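Local coordinates for class II aldolase/adducin N-terminal domain-containing protein (Thermoplasma acidophilum, PDB 3M4R) that is the zinc-binding class II aldolase/adducin-type domain of a longer protein that probably acts as an oxidoreductase of the short-chain dehydrogenase/reductase family, at residues A121-K126 with N174-G179; A87-M92 with V98-K103; G154-L159 with I205-R210. All coordinates share one frame; numbering follows the deposited sequence.

The three contacts show how packing changes with depth in one α/β domain. Contact 1 and contact 3 are partly buried, whereas contact 2 lies at the surface. Helix 166-175 ties the set together: F176, just past its C-terminal end, belongs to contact 1, its C175 touches V157 and L159 of contact 3, and its K170 and F166 reach the loop of contact 2. Contact 1 packs a leucine, a proline and a tyrosine round one phenylalanine, contact 2 brings a selenium and an isoleucine methyl to a tyrosine, and contact 3 combines aliphatic packing with a guanidinium laid over a glycine. None has a hydrogen bond across it.

Contact 1. Residues A121-K126 with N174-G179; sequences AFLPYK and NCFKKG
L123 opens a run of three residues that close round the ring of F176, joining the loop between helix 117-121 and strand 127-131 to the residue just after helix 166-175 in this class II aldolase fold. Its methyl CD2 meets F176 CD1 at 3.5 Å and also touches F176 CB, at 3.7 Å; the two side chains pass at a slant, and V172 of helix 166-175 lies against the same leucine. The side chain of L123 is about 8 Å from that of H130, a zinc ligand, so the packing lies near the metal site without touching it.

P124, the centre of an inverse gamma turn, comes next. Its CD sits over one face of the F176 ring, 4.1 Å from the centroid and 20° off the normal, a CH-pi contact displaced toward the rim. P124 CG approaches F176 CE2 at 3.8 Å. The turn is held by K44, whose NZ bonds to the carbonyl oxygens of both L123 and Y125.

Y125 completes the grip. Its ring and that of F176 touch at their borders, nearly perpendicular (84°), and F193 meets them both. F176 reaches this point because its CG is anti to the backbone N (chi1 178°), which swings the ring across to the loop just past the helix. Replacing F176 by an alanine would probably open a gap against the loop and leave P124 CD without a ring face. Beyond the proline, Y125 CE2 lies near the plane of the F176 ring, 3.6 Å from F176 CZ.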
loop_
_atom_site.group_PDB
_atom_site.type_symbol
_atom_site.label_atom_id
_atom_site.label_comp_id
_atom_site.label_asym_id
_atom_site.label_seq_id
_atom_site.Cartn_x
_atom_site.Cartn_y
_atom_site.Cartn_z
ATOM N N ALA A 121 -0.130 -4.838 5.886
ATOM C CA ALA A 121 -0.210 -6.123 6.619
ATOM C C ALA A 121 -1.644 -6.550 6.792
ATOM O O ALA A 121 -1.946 -7.732 6.710
ATOM C CB ALA A 121 0.498 -6.032 8.034
ATOM N N PHE A 122 -2.522 -5.576 7.015
ATOM C CA PHE A 122 -3.909 -5.824 7.369
ATOM C C PHE A 122 -4.854 -5.992 6.160
ATOM O O PHE A 122 -6.022 -6.224 6.368
ATOM C CB PHE A 122 -4.470 -4.701 8.221
ATOM C CG PHE A 122 -3.918 -4.626 9.624
ATOM C CD1 PHE A 122 -3.217 -5.667 10.201
ATOM C CD2 PHE A 122 -4.162 -3.501 10.382
ATOM C CE1 PHE A 122 -2.760 -5.553 11.502
ATOM C CE2 PHE A 122 -3.723 -3.377 11.675
ATOM C CZ PHE A 122 -3.013 -4.399 12.238
ATOM N N LEU A 123 -4.347 -5.929 4.946
ATOM C CA LEU A 123 -5.163 -6.229 3.758
ATOM C C LEU A 123 -4.725 -7.577 3.200
ATOM O O LEU A 123 -3.522 -7.789 2.915
ATOM C CB LEU A 123 -4.973 -5.138 2.720
ATOM C CG LEU A 123 -5.691 -3.822 3.035
ATOM C CD1 LEU A 123 -5.249 -2.712 2.039
ATOM C CD2 LEU A 123 -7.173 -4.045 3.003
ATOM N N PRO A 124 -5.683 -8.521 3.054
ATOM C CA PRO A 124 -5.301 -9.888 2.777
ATOM C C PRO A 124 -5.213 -10.173 1.292
ATOM O O PRO A 124 -5.944 -11.072 0.776
ATOM C CB PRO A 124 -6.469 -10.688 3.389
ATOM C CG PRO A 124 -7.636 -9.828 3.149
ATOM C CD PRO A 124 -7.106 -8.429 3.422
ATOM N N TYR A 125 -4.378 -9.401 0.619
ATOM C CA TYR A 125 -4.001 -9.630 -0.748
ATOM C C TYR A 125 -2.477 -9.641 -0.805
ATOM O O TYR A 125 -1.779 -8.965 -0.012
ATOM C CB TYR A 125 -4.550 -8.522 -1.657
ATOM C CG TYR A 125 -5.880 -8.801 -2.381
ATOM C CD1 TYR A 125 -5.952 -9.748 -3.402
ATOM C CD2 TYR A 125 -7.036 -8.063 -2.089
ATOM C CE1 TYR A 125 -7.158 -10.025 -4.091
ATOM C CE2 TYR A 125 -8.252 -8.282 -2.791
ATOM C CZ TYR A 125 -8.312 -9.284 -3.791
ATOM O OH TYR A 125 -9.487 -9.547 -4.503
ATOM N N LYS A 126 -1.941 -10.443 -1.714
ATOM C CA LYS A 126 -0.495 -10.588 -1.825
ATOM C C LYS A 126 0.197 -9.235 -2.069
ATOM O O LYS A 126 1.208 -8.924 -1.411
ATOM C CB LYS A 126 -0.140 -11.609 -2.901
ATOM C CG LYS A 126 1.300 -11.999 -2.985
ATOM C CD LYS A 126 1.492 -13.137 -3.959
ATOM C CE LYS A 126 2.990 -13.393 -4.209
ATOM N NZ LYS A 126 3.651 -14.105 -3.059
ATOM N N ASN A 174 -10.971 -3.251 8.738
ATOM C CA ASN A 174 -12.375 -3.570 8.967
ATOM C C ASN A 174 -13.307 -3.212 7.789
ATOM O O ASN A 174 -14.347 -3.831 7.649
ATOM C CB ASN A 174 -12.878 -2.895 10.237
ATOM C CG ASN A 174 -12.172 -3.408 11.509
ATOM O OD1 ASN A 174 -11.768 -4.594 11.618
ATOM N ND2 ASN A 174 -12.025 -2.509 12.485
ATOM N N CYS A 175 -12.929 -2.268 6.927
ATOM C CA CYS A 175 -13.816 -1.893 5.828
ATOM C C CYS A 175 -13.528 -2.716 4.584
ATOM O O CYS A 175 -14.323 -2.752 3.672
ATOM C CB CYS A 175 -13.717 -0.405 5.531
ATOM S SG CYS A 175 -14.233 0.584 6.932
ATOM N N PHE A 176 -12.383 -3.392 4.555
ATOM C CA PHE A 176 -12.082 -4.226 3.418
ATOM C C PHE A 176 -13.230 -5.238 3.206
ATOM O O PHE A 176 -13.682 -5.846 4.156
ATOM C CB PHE A 176 -10.748 -4.953 3.593
ATOM C CG PHE A 176 -10.448 -5.856 2.453
ATOM C CD1 PHE A 176 -9.958 -5.338 1.262
ATOM C CD2 PHE A 176 -10.754 -7.216 2.524
ATOM C CE1 PHE A 176 -9.700 -6.166 0.171
ATOM C CE2 PHE A 176 -10.522 -8.061 1.424
ATOM C CZ PHE A 176 -9.995 -7.535 0.242
ATOM N N LYS A 177 -13.721 -5.370 1.971
ATOM C CA LYS A 177 -14.686 -6.440 1.611
ATOM C C LYS A 177 -14.211 -7.197 0.357
ATOM O O LYS A 177 -13.644 -6.599 -0.569
ATOM C CB LYS A 177 -16.091 -5.869 1.371
ATOM C CG LYS A 177 -16.816 -5.366 2.631
ATOM N N LYS A 178 -14.427 -8.510 0.340
ATOM C CA LYS A 178 -14.172 -9.339 -0.851
ATOM C C LYS A 178 -14.698 -8.651 -2.133
ATOM O O LYS A 178 -15.729 -8.004 -2.113
ATOM C CB LYS A 178 -14.853 -10.717 -0.703
ATOM N N GLY A 179 -13.938 -8.743 -3.215
ATOM C CA GLY A 179 -14.354 -8.261 -4.516
ATOM C C GLY A 179 -14.163 -6.806 -4.889
ATOM O O GLY A 179 -14.420 -6.461 -6.047
#

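Contact 2. Residues A87-M92 with V98-K103; sequences AKIDKM and VDYLKK
M92 and I89 both reach the ring of Y100, and together they make the whole of this small surface contact. M92 is modelled as selenomethionine. Its SE lies 5.1 Å from the centroid of the Y100 ring and 36° off the ring normal, an oblique approach, and the two side chains cross at about a right angle. The methyl ends of I89 and M92 are modelled too close to each other, so their exact placement is doubtful. As modelled, the terminal methyl CE of M92 comes within 4.0 Å of Y100 CD2. I89 meets the neighbouring ring carbon, its CD1 lying 4.0 Å from Y100 CE2 with the same reservation.

Y100 extends toward the loop because CG is anti to the backbone N (chi1 -169°). Its hydroxyl is held by a hydrogen bond with the carbonyl oxygen of D82 in helix 80-85, so the far end of the ring is tied to the helix before the loop while its stem belongs to the helix after it. One layer further out, K170 NZ bonds to the carbonyl oxygen of A87 and, weakly, to that of I89, and F166 touches M92; both residues belong to helix 166-175. What results is a Met-aromatic contact, with selenium in place of sulfur, closing the short connection between helices 80-85 and 94-103 at the edge of the aldolase domain, away from the zinc.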
loop_
_atom_site.group_PDB
_atom_site.type_symbol
_atom_site.label_atom_id
_atom_site.label_comp_id
_atom_site.label_asym_id
_atom_site.label_seq_id
_atom_site.Cartn_x
_atom_site.Cartn_y
_atom_site.Cartn_z
ATOM N N ALA A 87 -3.359 -6.688 15.204
ATOM C CA ALA A 87 -4.780 -6.397 14.952
ATOM C C ALA A 87 -5.603 -6.469 16.215
ATOM O O ALA A 87 -6.629 -5.813 16.310
ATOM C CB ALA A 87 -5.347 -7.347 13.891
ATOM N N LYS A 88 -5.136 -7.256 17.183
ATOM C CA LYS A 88 -5.730 -7.364 18.535
ATOM C C LYS A 88 -5.569 -6.102 19.332
ATOM O O LYS A 88 -6.285 -5.899 20.286
ATOM C CB LYS A 88 -5.027 -8.475 19.372
ATOM C CG LYS A 88 -5.559 -9.905 19.187
ATOM C CD LYS A 88 -5.494 -10.390 17.704
ATOM C CE LYS A 88 -6.679 -11.332 17.349
ATOM N NZ LYS A 88 -7.206 -11.011 15.972
ATOM N N ILE A 89 -4.582 -5.282 19.004
ATOM C CA ILE A 89 -4.270 -4.144 19.841
ATOM C C ILE A 89 -5.258 -3.042 19.488
ATOM O O ILE A 89 -5.638 -2.862 18.319
ATOM C CB ILE A 89 -2.815 -3.704 19.681
ATOM C CG1 ILE A 89 -1.896 -4.782 20.269
ATOM C CG2 ILE A 89 -2.561 -2.367 20.340
ATOM C CD1 ILE A 89 -0.405 -4.578 19.977
ATOM N N ASP A 90 -5.696 -2.332 20.521
ATOM C CA ASP A 90 -6.737 -1.318 20.365
ATOM C C ASP A 90 -6.166 -0.040 19.757
ATOM O O ASP A 90 -6.567 0.367 18.659
ATOM C CB ASP A 90 -7.428 -1.064 21.718
ATOM C CG ASP A 90 -8.611 -1.996 21.942
ATOM O OD1 ASP A 90 -9.205 -2.418 20.913
ATOM O OD2 ASP A 90 -8.953 -2.294 23.109
ATOM N N LYS A 91 -5.230 0.566 20.476
ATOM C CA LYS A 91 -4.577 1.794 20.066
ATOM C C LYS A 91 -3.075 1.556 20.112
ATOM O O LYS A 91 -2.599 0.709 20.844
ATOM C CB LYS A 91 -4.939 2.932 21.024
HETATM N N MSE A 92 -2.344 2.342 19.347
HETATM C CA MSE A 92 -0.910 2.365 19.394
HETATM C C MSE A 92 -0.511 3.755 18.941
HETATM O O MSE A 92 -0.972 4.225 17.899
HETATM C CB MSE A 92 -0.345 1.320 18.418
HETATM C CG MSE A 92 0.805 0.493 18.872
HETATM SE SE MSE A 92 1.126 -0.807 17.438
HETATM C CE MSE A 92 0.320 -2.320 18.302
ATOM N N VAL A 98 6.274 2.275 15.662
ATOM C CA VAL A 98 7.619 2.129 15.104
ATOM C C VAL A 98 8.398 1.070 15.861
ATOM O O VAL A 98 9.086 0.250 15.261
ATOM C CB VAL A 98 8.392 3.479 15.075
ATOM C CG1 VAL A 98 9.896 3.294 14.901
ATOM C CG2 VAL A 98 7.808 4.373 13.974
ATOM N N ASP A 99 8.317 1.109 17.192
ATOM C CA ASP A 99 8.983 0.113 18.013
ATOM C C ASP A 99 8.470 -1.286 17.700
ATOM O O ASP A 99 9.242 -2.234 17.626
ATOM C CB ASP A 99 8.745 0.368 19.491
ATOM C CG ASP A 99 9.656 -0.461 20.355
ATOM O OD1 ASP A 99 10.882 -0.444 20.101
ATOM O OD2 ASP A 99 9.138 -1.161 21.237
ATOM N N TYR A 100 7.153 -1.424 17.551
ATOM C CA TYR A 100 6.556 -2.758 17.238
ATOM C C TYR A 100 7.117 -3.320 15.960
ATOM O O TYR A 100 7.528 -4.495 15.871
ATOM C CB TYR A 100 5.044 -2.672 17.152
ATOM C CG TYR A 100 4.303 -3.996 17.104
ATOM C CD1 TYR A 100 4.247 -4.743 15.954
ATOM C CD2 TYR A 100 3.644 -4.490 18.239
ATOM C CE1 TYR A 100 3.536 -5.948 15.904
ATOM C CE2 TYR A 100 2.957 -5.698 18.203
ATOM C CZ TYR A 100 2.911 -6.406 17.065
ATOM O OH TYR A 100 2.237 -7.594 17.076
ATOM N N LEU A 101 7.135 -2.480 14.946
ATOM C CA LEU A 101 7.630 -2.889 13.663
ATOM C C LEU A 101 9.105 -3.288 13.696
ATOM O O LEU A 101 9.465 -4.266 13.059
ATOM C CB LEU A 101 7.359 -1.821 12.592
ATOM C CG LEU A 101 5.908 -1.562 12.216
ATOM C CD1 LEU A 101 5.820 -0.339 11.328
ATOM C CD2 LEU A 101 5.255 -2.808 11.516
ATOM N N LYS A 102 9.934 -2.551 14.444
ATOM C CA LYS A 102 11.323 -2.857 14.608
ATOM C C LYS A 102 11.450 -4.239 15.206
ATOM O O LYS A 102 12.302 -5.023 14.764
ATOM C CB LYS A 102 12.042 -1.789 15.501
ATOM C CG LYS A 102 13.557 -1.985 15.665
ATOM C CD LYS A 102 14.250 -0.835 16.567
ATOM C CE LYS A 102 15.846 -0.934 16.536
ATOM N NZ LYS A 102 16.695 -0.495 17.733
ATOM N N LYS A 103 10.612 -4.562 16.187
ATOM C CA LYS A 103 10.723 -5.866 16.885
ATOM C C LYS A 103 10.198 -7.008 15.979
ATOM O O LYS A 103 10.342 -8.205 16.309
ATOM C CB LYS A 103 9.938 -5.830 18.175
ATOM C CG LYS A 103 10.618 -4.972 19.278
ATOM C CD LYS A 103 9.721 -4.765 20.550
ATOM C CE LYS A 103 10.432 -3.873 21.566
ATOM N NZ LYS A 103 9.578 -3.738 22.759
#

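Contact 3. Residues G154-L159 with I205-R210; sequences GNVVVL and INIVSR
A backbone hydrogen bond of 2.8 Å from S209 N to I205 O, the shortest sound polar bond here, belongs to helix 197-215 at the turn from which I207 and R210 reach V156 and G154. The setting is an α/β fold: the helix lies on the sheet and reaches its last strand, 156-159, which pairs in parallel with strand 182-185. Helix 166-175 links those two strands in a beta-alpha-beta crossover.

R210 covers the glycine. Its side chain is bent at chi3 (82°), which brings the flat guanidinium over the backbone, with G154 N 4.0 Å above its plane and near its centre. R210 NH2 comes to 3.7 Å from G154 CA. The contact is van der Waals packing of a charged group on a peptide, without a hydrogen bond across it.

G154 is the first residue past helix 146-153 to leave helical angles, and its phi of 117° and psi of -145° would bring a beta carbon into the carbonyl oxygen of the residue before. With R210 where it lies, such a carbon would probably also collide with NH2. After it, N155 forms the centre of an inverse gamma turn, closed by a weak bond from V156 N to G154 O, and N155 bonds to D181 through the backbone.

V156 then supplies the aliphatic half of the contact. It rests on A150 of helix 146-153, while I207 touches L190 and T192, so the pair joins the outermost strand to the helix that packs on strand 189-194. The two side chains lie alongside one another, pointing opposite ways: V156 CG1 lies 3.7 Å from I207 CD1 and 4.0 Å from I207 CG1.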
loop_
_atom_site.group_PDB
_atom_site.type_symbol
_atom_site.label_atom_id
_atom_site.label_comp_id
_atom_site.label_asym_id
_atom_site.label_seq_id
_atom_site.Cartn_x
_atom_site.Cartn_y
_atom_site.Cartn_z
ATOM N N GLY A 154 -15.634 3.823 -9.029
ATOM C CA GLY A 154 -15.838 2.410 -9.339
ATOM C C GLY A 154 -16.106 1.520 -8.148
ATOM O O GLY A 154 -16.765 1.952 -7.213
ATOM N N ASN A 155 -15.608 0.271 -8.174
ATOM C CA ASN A 155 -15.924 -0.653 -7.095
ATOM C C ASN A 155 -14.960 -0.411 -5.955
ATOM O O ASN A 155 -13.973 -1.147 -5.774
ATOM C CB ASN A 155 -15.877 -2.122 -7.522
ATOM C CG ASN A 155 -16.486 -3.026 -6.481
ATOM O OD1 ASN A 155 -17.162 -2.550 -5.552
ATOM N ND2 ASN A 155 -16.282 -4.334 -6.632
ATOM N N VAL A 156 -15.240 0.643 -5.196
ATOM C CA VAL A 156 -14.354 1.066 -4.127
ATOM C C VAL A 156 -15.126 1.281 -2.857
ATOM O O VAL A 156 -16.313 1.394 -2.882
ATOM C CB VAL A 156 -13.627 2.360 -4.473
ATOM C CG1 VAL A 156 -12.744 2.140 -5.681
ATOM C CG2 VAL A 156 -14.644 3.515 -4.710
ATOM N N VAL A 157 -14.415 1.302 -1.739
ATOM C CA VAL A 157 -14.963 1.705 -0.475
ATOM C C VAL A 157 -14.244 2.993 -0.193
ATOM O O VAL A 157 -13.041 3.117 -0.457
ATOM C CB VAL A 157 -14.695 0.641 0.622
ATOM C CG1 VAL A 157 -14.815 1.234 2.056
ATOM C CG2 VAL A 157 -15.684 -0.520 0.451
ATOM N N VAL A 158 -14.975 3.962 0.332
ATOM C CA VAL A 158 -14.421 5.277 0.639
ATOM C C VAL A 158 -14.424 5.443 2.153
ATOM O O VAL A 158 -15.389 5.081 2.806
ATOM C CB VAL A 158 -15.241 6.387 -0.034
ATOM C CG1 VAL A 158 -14.721 7.764 0.390
ATOM C CG2 VAL A 158 -15.183 6.218 -1.542
ATOM N N LEU A 159 -13.309 5.905 2.710
ATOM C CA LEU A 159 -13.195 6.181 4.141
ATOM C C LEU A 159 -13.033 7.669 4.373
ATOM O O LEU A 159 -12.382 8.342 3.583
ATOM C CB LEU A 159 -11.984 5.453 4.731
ATOM C CG LEU A 159 -12.170 4.102 5.416
ATOM C CD1 LEU A 159 -13.025 3.192 4.573
ATOM C CD2 LEU A 159 -10.797 3.469 5.704
ATOM N N ILE A 205 -4.391 2.627 -11.423
ATOM C CA ILE A 205 -4.474 3.553 -12.561
ATOM C C ILE A 205 -5.922 3.849 -12.910
ATOM O O ILE A 205 -6.296 5.016 -13.059
ATOM C CB ILE A 205 -3.713 3.020 -13.801
ATOM C CG1 ILE A 205 -2.213 2.895 -13.519
ATOM C CG2 ILE A 205 -3.972 3.912 -15.039
ATOM C CD1 ILE A 205 -1.578 4.161 -12.931
ATOM N N ASN A 206 -6.728 2.793 -13.032
ATOM C CA ASN A 206 -8.152 2.920 -13.388
ATOM C C ASN A 206 -8.858 3.881 -12.447
ATOM O O ASN A 206 -9.519 4.806 -12.903
ATOM C CB ASN A 206 -8.822 1.533 -13.415
ATOM C CG ASN A 206 -8.576 0.807 -14.734
ATOM O OD1 ASN A 206 -8.558 1.452 -15.794
ATOM N ND2 ASN A 206 -8.413 -0.514 -14.696
ATOM N N ILE A 207 -8.620 3.748 -11.144
ATOM C CA ILE A 207 -9.274 4.618 -10.162
ATOM C C ILE A 207 -8.776 6.050 -10.198
ATOM O O ILE A 207 -9.583 7.002 -10.206
ATOM C CB ILE A 207 -9.146 4.074 -8.745
ATOM C CG1 ILE A 207 -10.043 2.829 -8.589
ATOM C CG2 ILE A 207 -9.496 5.148 -7.709
ATOM C CD1 ILE A 207 -9.564 1.907 -7.470
ATOM N N VAL A 208 -7.471 6.244 -10.271
ATOM C CA VAL A 208 -6.950 7.600 -10.237
ATOM C C VAL A 208 -7.356 8.325 -11.524
ATOM O O VAL A 208 -7.736 9.482 -11.482
ATOM C CB VAL A 208 -5.424 7.633 -10.067
ATOM C CG1 VAL A 208 -4.892 9.023 -10.259
ATOM C CG2 VAL A 208 -5.031 7.075 -8.653
ATOM N N SER A 209 -7.288 7.621 -12.652
ATOM C CA SER A 209 -7.553 8.226 -13.948
ATOM C C SER A 209 -9.023 8.624 -14.039
ATOM O O SER A 209 -9.338 9.642 -14.634
ATOM C CB SER A 209 -7.082 7.332 -15.113
ATOM O OG SER A 209 -7.961 6.251 -15.378
ATOM N N ARG A 210 -9.899 7.856 -13.392
ATOM C CA ARG A 210 -11.300 8.235 -13.230
ATOM C C ARG A 210 -11.483 9.491 -12.372
ATOM O O ARG A 210 -12.315 10.361 -12.698
ATOM C CB ARG A 210 -12.154 7.072 -12.709
ATOM C CG ARG A 210 -12.230 5.919 -13.704
ATOM C CD ARG A 210 -12.857 4.647 -13.134
ATOM N NE ARG A 210 -14.313 4.725 -13.179
ATOM C CZ ARG A 210 -15.139 3.688 -13.043
ATOM N NH1 ARG A 210 -16.450 3.877 -13.089
ATOM N NH2 ARG A 210 -14.665 2.460 -12.840
#